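Local coordinates for protein uricase (Bacillus fastidiosus, PDB 4R8X) that catalyses the oxidation of urate by molecular oxygen, the first step in the breakdown of urate to allantoin, at residues D[23-28]-D[225-230]; D[195-200]-D[287-292]; D[234-239]-D[245-250]. All blocks are in the same frame, centred on the assembly; numbering follows the deposited sequence.

In the fold
From the N terminus, the loop that follows strand 22-23 waits nearly two hundred residues for its partner: contact 1 closes when helix 225-238 begins. Within that span the chain enters strand 198-208 through residues 195-200, the first half of contact 2, whose second half comes only at strand 288-290, so contacts 1 and 2 cross. Contact 3 opens after contact 1 has closed, joins the end of helix 225-238 to helix 244-258 across a short turn, and is nested inside contact 2. Contacts 2 and 3 touch where Ile200 meets Leu247 and Phe236. Contact 1 ties an N-terminal loop to a helix, contact 3 pairs two helices, and contact 2 joins the main sheet to the small interface sheet.

Contact 1: residues D[23-28]-D[225-230]; sequences KGLKQI and AEQVRD
Gln227, in the first turn of helix 225-238, reaches across to Leu25, Lys26 and Ile28 and illustrates how one amide side chain can link a helix to a loop through one weak direct bond and a water. Its CB meets the end of Ile28, whose CD1 lies 4.2 Å from Gln227 CB. From there CG stands anti to the carbonyl carbon (chi1 -64°) and the chain continues fully extended, which carries the amide straight out from the helix to the loop. Gln227 CD comes within 4.1 Å of Lys26 O, and the amide then divides its two ends between different partners. Gln227 NE2 donates to Lys26 O at 2.8 Å, a weak bond because the N-H···O angle is just 120°, and the same Gln227 NE2 passes Leu25 CB at 4.1 Å. Gln227 OE1 lies 2.8 Å from a water oxygen that accepts from Lys26 N at 2.9 Å. The backbone N and O of Lys26 are thus both addressed by one amide, the O directly and the N through water. OE1 also accepts from Ala224 N, just ahead of the helix, and this second hold should limit rotation of the amide. A leucine here would probably leave Lys26 O without its amide donor and Ala224 N without its acceptor, and remove the water's link to the helix. Lys26 itself sends its chain away, while Leu25 and Ile28 are buried, Ile28 also packing on Arg258 of helix 244-258. On another side of the helix, Val228 packs on Ile204 and Trp206 of strand 198-208. A pair of helices, 225-238 and 244-258, inserted between antiparallel strands 198-208 and 262-271 and packed on the sheet is the tunnelling-fold (T-fold) pattern of the uricase family.

Contact 2: residues D[195-200]-D[287-292]; sequences DRPLYI and AVFTEP
Phe289 receives Pro197 over one face of its ring, and this CH-pi contact is the centre of the pairing. Pro197 CD sits 3.9 Å from the centroid of the Phe289 ring and 22° off the ring normal, displaced toward the rim, so that Pro197 CD is 3.6 Å from Phe289 CZ. The two side chains approach from opposite directions, and a carbon bonded to the proline nitrogen, and so probably somewhat polarised, faces the ring.

Apolar contact of a less regular kind comes from Arg196. Its CG lies 3.7 Å from Phe289 CE1, and its CB lies 4.0 Å from the same Phe289 CE1. The aliphatic part of the arginine approaches the ring obliquely, and the chain then bends at chi2 and chi3, leading the guanidinium away from Phe289 with its plane 39° from that of the ring.

These residues join two parts of a uricase T-fold assembly. Residues 195-197 lead into strand 198-208 of the main antiparallel sheet, whereas strand 288-290 pairs with strand 275-278 in a small two-stranded arm. A strand of a neighbouring subunit pairs with Val288 and Phe289 and extends that arm across the interface, where Thr17 of the neighbouring subunit also packs on Phe289.

No hydrogen bond joins the two segments; Asp195 O merely lies near the ring plane at the edge of Phe289, 3.9 Å from Phe289 CE1. The guanidinium of Arg196 finds its main partner elsewhere: NE donates to Trp274 O. Arg196 is predicted to bind urate and 5-hydroxyisourate, and its side chain is about 6 Å from that of Asn271, a predicted O2 site.

Contact 3: residues D[234-239]-D[245-250]; sequences SVFHTL and QHLIYH
His250 has Leu239 CD1 over one face of its imidazole, 4.2 Å above the plane and offset toward the rim, while His246 O lies in plane at its edge. This contact belongs to a helical hairpin on the sheet of the T-fold: helix 225-238 ends, a short turn follows, and helix 244-258 returns, the short segments 234-238 and 245-250 running at 129° with their axes 9.9 Å apart at closest approach. The Phe236 ring meets Leu247 CD2 obliquely, with Phe236 CD1 3.5 Å from that methyl. Both side chains also rest on Ile200 of strand 198-208. Leu239, the first residue to leave helical backbone angles, carries CG anti to its own nitrogen (chi1 -179°), which directs its two methyls between His246, Leu247 and His250. Leu239 CD2 meets His246 CE1 at 4.1 Å, beside ND1, which accepts from Lys242 N. Val235 CG1 lies alongside Leu247, 4.2 Å from Leu247 CD1, the two side chains pointing opposite ways. Gln245, on the same helix, is predicted to bind urate, so the hairpin borders the probable substrate site. Leu239 CD2 ends against two neighbours, 3.8 Å from His250 CB and 3.9 Å from Leu247 CD1.

Contact 1: residues D[23-28]-D[225-230]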
loop_
_atom_site.group_PDB
_atom_site.type_symbol
_atom_site.label_atom_id
_atom_site.label_comp_id
_atom_site.label_asym_id
_atom_site.label_seq_id
_atom_site.Cartn_x
_atom_site.Cartn_y
_atom_site.Cartn_z
ATOM N N LYS D 23 -15.905 28.467 13.312
ATOM C CA LYS D 23 -17.047 28.459 14.228
ATOM C C LYS D 23 -18.263 29.059 13.548
ATOM O O LYS D 23 -18.117 29.907 12.682
ATOM C CB LYS D 23 -16.753 29.306 15.470
ATOM C CG LYS D 23 -15.691 28.762 16.399
ATOM C CD LYS D 23 -15.573 29.650 17.628
ATOM C CE LYS D 23 -14.508 29.146 18.578
ATOM N NZ LYS D 23 -14.330 30.080 19.724
ATOM N N GLY D 24 -19.459 28.644 13.951
ATOM C CA GLY D 24 -20.672 29.281 13.460
ATOM C C GLY D 24 -21.211 28.713 12.162
ATOM O O GLY D 24 -21.816 29.426 11.358
ATOM N N LEU D 25 -20.994 27.421 11.951
ATOM C CA LEU D 25 -21.537 26.751 10.780
ATOM C C LEU D 25 -23.060 26.666 10.867
ATOM O O LEU D 25 -23.639 26.837 11.940
ATOM C CB LEU D 25 -20.911 25.365 10.635
ATOM C CG LEU D 25 -19.383 25.366 10.510
ATOM C CD1 LEU D 25 -18.804 23.952 10.596
ATOM C CD2 LEU D 25 -18.953 26.053 9.214
ATOM N N LYS D 26 -23.708 26.411 9.738
ATOM C CA LYS D 26 -25.162 26.306 9.701
ATOM C C LYS D 26 -25.612 25.048 10.435
ATOM O O LYS D 26 -25.075 23.964 10.207
ATOM C CB LYS D 26 -25.644 26.269 8.249
ATOM C CG LYS D 26 -27.154 26.212 8.072
ATOM C CD LYS D 26 -27.511 25.930 6.620
ATOM C CE LYS D 26 -28.870 26.490 6.254
ATOM N NZ LYS D 26 -28.833 27.976 6.170
ATOM N N GLN D 27 -26.592 25.191 11.322
ATOM C CA GLN D 27 -27.170 24.033 11.994
ATOM C C GLN D 27 -28.087 23.278 11.040
ATOM O O GLN D 27 -28.923 23.882 10.366
ATOM C CB GLN D 27 -27.936 24.454 13.251
ATOM C CG GLN D 27 -27.052 25.034 14.342
ATOM C CD GLN D 27 -27.690 24.959 15.714
ATOM O OE1 GLN D 27 -27.015 24.698 16.711
ATOM N NE2 GLN D 27 -28.997 25.180 15.772
ATOM N N ILE D 28 -27.907 21.962 10.967
ATOM C CA ILE D 28 -28.756 21.103 10.142
ATOM C C ILE D 28 -29.179 19.869 10.932
ATOM O O ILE D 28 -28.470 19.459 11.856
ATOM C CB ILE D 28 -28.059 20.683 8.821
ATOM C CG1 ILE D 28 -26.792 19.862 9.082
ATOM C CG2 ILE D 28 -27.755 21.908 7.957
ATOM C CD1 ILE D 28 -26.208 19.262 7.831
ATOM N N ALA D 225 -17.069 19.827 5.151
ATOM C CA ALA D 225 -17.100 18.454 4.636
ATOM C C ALA D 225 -17.685 17.483 5.656
ATOM O O ALA D 225 -18.345 16.521 5.290
ATOM C CB ALA D 225 -15.700 17.998 4.190
ATOM N N GLU D 226 -17.453 17.744 6.939
ATOM C CA GLU D 226 -17.985 16.889 7.992
ATOM C C GLU D 226 -19.506 16.901 8.021
ATOM O O GLU D 226 -20.138 15.885 8.339
ATOM C CB GLU D 226 -17.430 17.318 9.349
ATOM C CG GLU D 226 -15.958 16.973 9.545
ATOM C CD GLU D 226 -14.990 18.031 9.020
ATOM O OE1 GLU D 226 -13.784 17.894 9.299
ATOM O OE2 GLU D 226 -15.417 18.989 8.345
ATOM N N GLN D 227 -20.093 18.048 7.700
ATOM C CA GLN D 227 -21.551 18.142 7.622
ATOM C C GLN D 227 -22.085 17.305 6.469
ATOM O O GLN D 227 -23.103 16.619 6.594
ATOM C CB GLN D 227 -21.993 19.589 7.444
ATOM C CG GLN D 227 -21.656 20.475 8.605
ATOM C CD GLN D 227 -22.109 21.901 8.375
ATOM O OE1 GLN D 227 -21.526 22.626 7.567
ATOM N NE2 GLN D 227 -23.154 22.306 9.079
ATOM N N VAL D 228 -21.375 17.352 5.352
ATOM C CA VAL D 228 -21.744 16.589 4.171
ATOM C C VAL D 228 -21.634 15.093 4.453
ATOM O O VAL D 228 -22.519 14.320 4.082
ATOM C CB VAL D 228 -20.878 17.006 2.969
ATOM C CG1 VAL D 228 -21.105 16.082 1.794
ATOM C CG2 VAL D 228 -21.202 18.458 2.552
ATOM N N ARG D 229 -20.556 14.693 5.127
ATOM C CA ARG D 229 -20.372 13.306 5.554
ATOM C C ARG D 229 -21.549 12.862 6.430
ATOM O O ARG D 229 -22.093 11.768 6.257
ATOM C CB ARG D 229 -19.037 13.179 6.298
ATOM C CG ARG D 229 -18.643 11.779 6.752
ATOM C CD ARG D 229 -19.123 11.481 8.171
ATOM N NE ARG D 229 -18.860 12.585 9.090
ATOM C CZ ARG D 229 -17.675 12.846 9.634
ATOM N NH1 ARG D 229 -16.628 12.082 9.355
ATOM N NH2 ARG D 229 -17.535 13.875 10.459
ATOM N N ASP D 230 -21.941 13.709 7.375
ATOM C CA ASP D 230 -23.070 13.402 8.249
ATOM C C ASP D 230 -24.394 13.305 7.488
ATOM O O ASP D 230 -25.235 12.470 7.826
ATOM C CB ASP D 230 -23.180 14.415 9.386
ATOM C CG ASP D 230 -22.049 14.297 10.389
ATOM O OD1 ASP D 230 -21.341 13.260 10.387
ATOM O OD2 ASP D 230 -21.873 15.248 11.177
HETATM O O HOH W 1 -22.442 25.298 7.339
#

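Contact 2: residues D[195-200]-D[287-292]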
loop_
_atom_site.group_PDB
_atom_site.type_symbol
_atom_site.label_atom_id
_atom_site.label_comp_id
_atom_site.label_asym_id
_atom_site.label_seq_id
_atom_site.Cartn_x
_atom_site.Cartn_y
_atom_site.Cartn_z
ATOM N N ASP D 195 -28.937 -11.998 -0.447
ATOM C CA ASP D 195 -28.941 -10.669 0.154
ATOM C C ASP D 195 -27.710 -10.469 1.021
ATOM O O ASP D 195 -27.408 -11.298 1.871
ATOM C CB ASP D 195 -30.194 -10.464 1.006
ATOM C CG ASP D 195 -31.465 -10.442 0.184
ATOM O OD1 ASP D 195 -31.445 -9.902 -0.943
ATOM O OD2 ASP D 195 -32.488 -10.964 0.671
ATOM N N ARG D 196 -27.006 -9.361 0.805
ATOM C CA ARG D 196 -25.849 -9.011 1.617
ATOM C C ARG D 196 -25.969 -7.556 2.046
ATOM O O ARG D 196 -26.637 -6.767 1.386
ATOM C CB ARG D 196 -24.553 -9.209 0.826
ATOM C CG ARG D 196 -24.293 -10.633 0.382
ATOM C CD ARG D 196 -24.613 -10.811 -1.090
ATOM N NE ARG D 196 -23.668 -10.095 -1.936
ATOM C CZ ARG D 196 -23.910 -9.759 -3.197
ATOM N NH1 ARG D 196 -25.073 -10.075 -3.748
ATOM N NH2 ARG D 196 -22.997 -9.105 -3.902
ATOM N N PRO D 197 -25.317 -7.188 3.155
ATOM C CA PRO D 197 -25.345 -5.786 3.586
ATOM C C PRO D 197 -24.655 -4.893 2.551
ATOM O O PRO D 197 -23.528 -5.174 2.157
ATOM C CB PRO D 197 -24.543 -5.799 4.898
ATOM C CG PRO D 197 -24.502 -7.237 5.336
ATOM C CD PRO D 197 -24.570 -8.055 4.084
ATOM N N LEU D 198 -25.331 -3.845 2.097
ATOM C CA LEU D 198 -24.713 -2.913 1.157
ATOM C C LEU D 198 -23.519 -2.180 1.776
ATOM O O LEU D 198 -23.640 -1.535 2.822
ATOM C CB LEU D 198 -25.741 -1.906 0.646
ATOM C CG LEU D 198 -25.255 -0.965 -0.456
ATOM C CD1 LEU D 198 -24.807 -1.751 -1.681
ATOM C CD2 LEU D 198 -26.336 0.041 -0.827
ATOM N N TYR D 199 -22.372 -2.287 1.112
ATOM C CA TYR D 199 -21.130 -1.725 1.614
ATOM C C TYR D 199 -20.603 -0.810 0.517
ATOM O O TYR D 199 -20.318 -1.261 -0.589
ATOM C CB TYR D 199 -20.153 -2.861 1.950
ATOM C CG TYR D 199 -18.827 -2.441 2.559
ATOM C CD1 TYR D 199 -18.671 -1.225 3.213
ATOM C CD2 TYR D 199 -17.724 -3.278 2.474
ATOM C CE1 TYR D 199 -17.458 -0.856 3.758
ATOM C CE2 TYR D 199 -16.506 -2.908 3.009
ATOM C CZ TYR D 199 -16.386 -1.702 3.650
ATOM O OH TYR D 199 -15.173 -1.343 4.168
ATOM N N ILE D 200 -20.495 0.482 0.831
ATOM C CA ILE D 200 -20.164 1.505 -0.163
ATOM C C ILE D 200 -18.968 2.368 0.235
ATOM O O ILE D 200 -18.737 2.629 1.419
ATOM C CB ILE D 200 -21.371 2.432 -0.456
ATOM C CG1 ILE D 200 -21.748 3.245 0.786
ATOM C CG2 ILE D 200 -22.569 1.623 -0.926
ATOM C CD1 ILE D 200 -22.894 4.238 0.559
ATOM N N ALA D 287 -25.625 -14.960 10.037
ATOM C CA ALA D 287 -25.046 -14.955 8.700
ATOM C C ALA D 287 -23.540 -14.764 8.746
ATOM O O ALA D 287 -23.010 -14.111 9.642
ATOM C CB ALA D 287 -25.676 -13.875 7.838
ATOM N N VAL D 288 -22.859 -15.346 7.770
ATOM C CA VAL D 288 -21.419 -15.166 7.616
ATOM C C VAL D 288 -21.099 -14.772 6.184
ATOM O O VAL D 288 -21.584 -15.390 5.238
ATOM C CB VAL D 288 -20.640 -16.452 7.991
ATOM C CG1 VAL D 288 -19.141 -16.226 7.878
ATOM C CG2 VAL D 288 -21.016 -16.906 9.391
ATOM N N PHE D 289 -20.293 -13.724 6.041
ATOM C CA PHE D 289 -19.897 -13.193 4.748
ATOM C C PHE D 289 -18.382 -13.196 4.634
ATOM O O PHE D 289 -17.681 -13.437 5.616
ATOM C CB PHE D 289 -20.424 -11.761 4.591
ATOM C CG PHE D 289 -21.892 -11.645 4.805
ATOM C CD1 PHE D 289 -22.762 -11.841 3.747
ATOM C CD2 PHE D 289 -22.410 -11.362 6.062
ATOM C CE1 PHE D 289 -24.131 -11.749 3.939
ATOM C CE2 PHE D 289 -23.787 -11.270 6.268
ATOM C CZ PHE D 289 -24.648 -11.471 5.201
ATOM N N THR D 290 -17.887 -12.925 3.434
ATOM C CA THR D 290 -16.453 -12.820 3.191
ATOM C C THR D 290 -16.184 -11.810 2.082
ATOM O O THR D 290 -17.115 -11.288 1.477
ATOM C CB THR D 290 -15.835 -14.184 2.818
ATOM O OG1 THR D 290 -14.405 -14.087 2.851
ATOM C CG2 THR D 290 -16.293 -14.630 1.427
ATOM N N GLU D 291 -14.916 -11.508 1.822
ATOM C CA GLU D 291 -14.599 -10.569 0.743
ATOM C C GLU D 291 -14.857 -11.173 -0.631
ATOM O O GLU D 291 -14.649 -12.372 -0.840
ATOM C CB GLU D 291 -13.147 -10.080 0.823
ATOM C CG GLU D 291 -12.798 -9.230 2.047
ATOM C CD GLU D 291 -13.404 -7.833 2.037
ATOM O OE1 GLU D 291 -12.835 -6.954 2.721
ATOM O OE2 GLU D 291 -14.442 -7.597 1.376
ATOM N N PRO D 292 -15.301 -10.339 -1.580
ATOM C CA PRO D 292 -15.558 -10.808 -2.944
ATOM C C PRO D 292 -14.276 -10.906 -3.770
ATOM O O PRO D 292 -13.194 -10.576 -3.295
ATOM C CB PRO D 292 -16.460 -9.709 -3.509
ATOM C CG PRO D 292 -15.952 -8.466 -2.840
ATOM C CD PRO D 292 -15.620 -8.909 -1.420
#

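Contact 3: residues D[234-239]-D[245-250]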
loop_
_atom_site.group_PDB
_atom_site.type_symbol
_atom_site.label_atom_id
_atom_site.label_comp_id
_atom_site.label_asym_id
_atom_site.label_seq_id
_atom_site.Cartn_x
_atom_site.Cartn_y
_atom_site.Cartn_z
ATOM N N SER D 234 -26.597 9.866 7.277
ATOM C CA SER D 234 -27.982 9.958 7.729
ATOM C C SER D 234 -28.957 9.478 6.661
ATOM O O SER D 234 -29.907 8.751 6.952
ATOM C CB SER D 234 -28.321 11.392 8.150
ATOM O OG SER D 234 -27.533 11.783 9.265
ATOM N N VAL D 235 -28.707 9.874 5.421
ATOM C CA VAL D 235 -29.545 9.440 4.316
ATOM C C VAL D 235 -29.393 7.934 4.083
ATOM O O VAL D 235 -30.382 7.232 3.899
ATOM C CB VAL D 235 -29.241 10.238 3.037
ATOM C CG1 VAL D 235 -30.006 9.665 1.826
ATOM C CG2 VAL D 235 -29.593 11.716 3.250
ATOM N N PHE D 236 -28.162 7.429 4.136
ATOM C CA PHE D 236 -27.909 5.988 4.012
ATOM C C PHE D 236 -28.702 5.217 5.078
ATOM O O PHE D 236 -29.336 4.193 4.789
ATOM C CB PHE D 236 -26.404 5.721 4.139
ATOM C CG PHE D 236 -25.960 4.349 3.673
ATOM C CD1 PHE D 236 -26.697 3.618 2.750
ATOM C CD2 PHE D 236 -24.784 3.795 4.172
ATOM C CE1 PHE D 236 -26.267 2.356 2.331
ATOM C CE2 PHE D 236 -24.347 2.538 3.760
ATOM C CZ PHE D 236 -25.089 1.815 2.841
ATOM N N HIS D 237 -28.703 5.743 6.301
ATOM C CA HIS D 237 -29.424 5.127 7.421
ATOM C C HIS D 237 -30.932 5.075 7.209
ATOM O O HIS D 237 -31.557 4.047 7.443
ATOM C CB HIS D 237 -29.079 5.874 8.717
ATOM C CG HIS D 237 -29.941 5.523 9.893
ATOM N ND1 HIS D 237 -29.569 4.596 10.844
ATOM C CD2 HIS D 237 -31.134 6.018 10.298
ATOM C CE1 HIS D 237 -30.506 4.525 11.773
ATOM N NE2 HIS D 237 -31.464 5.381 11.467
ATOM N N THR D 238 -31.506 6.176 6.738
ATOM C CA THR D 238 -32.957 6.331 6.690
ATOM C C THR D 238 -33.608 5.816 5.400
ATOM O O THR D 238 -34.657 5.167 5.437
ATOM C CB THR D 238 -33.337 7.812 6.910
ATOM O OG1 THR D 238 -32.967 8.202 8.236
ATOM C CG2 THR D 238 -34.832 8.036 6.716
ATOM N N LEU D 239 -32.973 6.090 4.268
ATOM C CA LEU D 239 -33.540 5.761 2.965
ATOM C C LEU D 239 -33.546 4.260 2.701
ATOM O O LEU D 239 -32.570 3.566 2.988
ATOM C CB LEU D 239 -32.753 6.473 1.861
ATOM C CG LEU D 239 -33.189 6.282 0.404
ATOM C CD1 LEU D 239 -34.481 7.036 0.119
ATOM C CD2 LEU D 239 -32.081 6.719 -0.542
ATOM N N GLN D 245 -26.939 3.966 -7.168
ATOM C CA GLN D 245 -27.344 5.058 -8.050
ATOM C C GLN D 245 -28.450 5.878 -7.406
ATOM O O GLN D 245 -28.355 7.096 -7.303
ATOM C CB GLN D 245 -27.841 4.522 -9.397
ATOM C CG GLN D 245 -26.748 3.990 -10.309
ATOM C CD GLN D 245 -26.485 2.507 -10.133
ATOM O OE1 GLN D 245 -26.587 1.965 -9.026
ATOM N NE2 GLN D 245 -26.142 1.839 -11.231
ATOM N N HIS D 246 -29.496 5.185 -6.970
ATOM C CA HIS D 246 -30.633 5.805 -6.310
ATOM C C HIS D 246 -30.212 6.499 -5.009
ATOM O O HIS D 246 -30.605 7.630 -4.739
ATOM C CB HIS D 246 -31.695 4.729 -6.068
ATOM C CG HIS D 246 -32.893 5.202 -5.307
ATOM N ND1 HIS D 246 -33.219 4.713 -4.060
ATOM C CD2 HIS D 246 -33.853 6.107 -5.620
ATOM C CE1 HIS D 246 -34.327 5.296 -3.638
ATOM N NE2 HIS D 246 -34.731 6.147 -4.565
ATOM N N LEU D 247 -29.393 5.823 -4.213
ATOM C CA LEU D 247 -28.908 6.391 -2.958
ATOM C C LEU D 247 -28.194 7.729 -3.131
ATOM O O LEU D 247 -28.502 8.697 -2.427
ATOM C CB LEU D 247 -28.000 5.391 -2.250
ATOM C CG LEU D 247 -27.258 5.906 -1.016
ATOM C CD1 LEU D 247 -28.245 6.283 0.087
ATOM C CD2 LEU D 247 -26.283 4.852 -0.541
ATOM N N ILE D 248 -27.256 7.798 -4.069
ATOM C CA ILE D 248 -26.455 9.002 -4.188
ATOM C C ILE D 248 -27.267 10.155 -4.760
ATOM O O ILE D 248 -26.997 11.317 -4.451
ATOM C CB ILE D 248 -25.126 8.778 -4.952
ATOM C CG1 ILE D 248 -25.365 8.274 -6.373
ATOM C CG2 ILE D 248 -24.243 7.803 -4.180
ATOM C CD1 ILE D 248 -24.082 8.196 -7.185
ATOM N N TYR D 249 -28.286 9.841 -5.556
ATOM C CA TYR D 249 -29.188 10.888 -6.013
ATOM C C TYR D 249 -29.825 11.576 -4.804
ATOM O O TYR D 249 -29.840 12.809 -4.702
ATOM C CB TYR D 249 -30.274 10.312 -6.928
ATOM C CG TYR D 249 -31.243 11.339 -7.481
ATOM C CD1 TYR D 249 -30.793 12.421 -8.227
ATOM C CD2 TYR D 249 -32.615 11.217 -7.266
ATOM C CE1 TYR D 249 -31.682 13.352 -8.744
ATOM C CE2 TYR D 249 -33.505 12.145 -7.780
ATOM C CZ TYR D 249 -33.030 13.209 -8.514
ATOM O OH TYR D 249 -33.906 14.139 -9.029
ATOM N N HIS D 250 -30.325 10.772 -3.871
ATOM C CA HIS D 250 -30.960 11.302 -2.673
ATOM C C HIS D 250 -30.005 11.963 -1.686
ATOM O O HIS D 250 -30.359 12.944 -1.048
ATOM C CB HIS D 250 -31.808 10.222 -2.010
ATOM C CG HIS D 250 -33.095 9.977 -2.725
ATOM N ND1 HIS D 250 -34.283 10.540 -2.317
ATOM C CD2 HIS D 250 -33.371 9.293 -3.862
ATOM C CE1 HIS D 250 -35.246 10.178 -3.147
ATOM N NE2 HIS D 250 -34.717 9.436 -4.103
#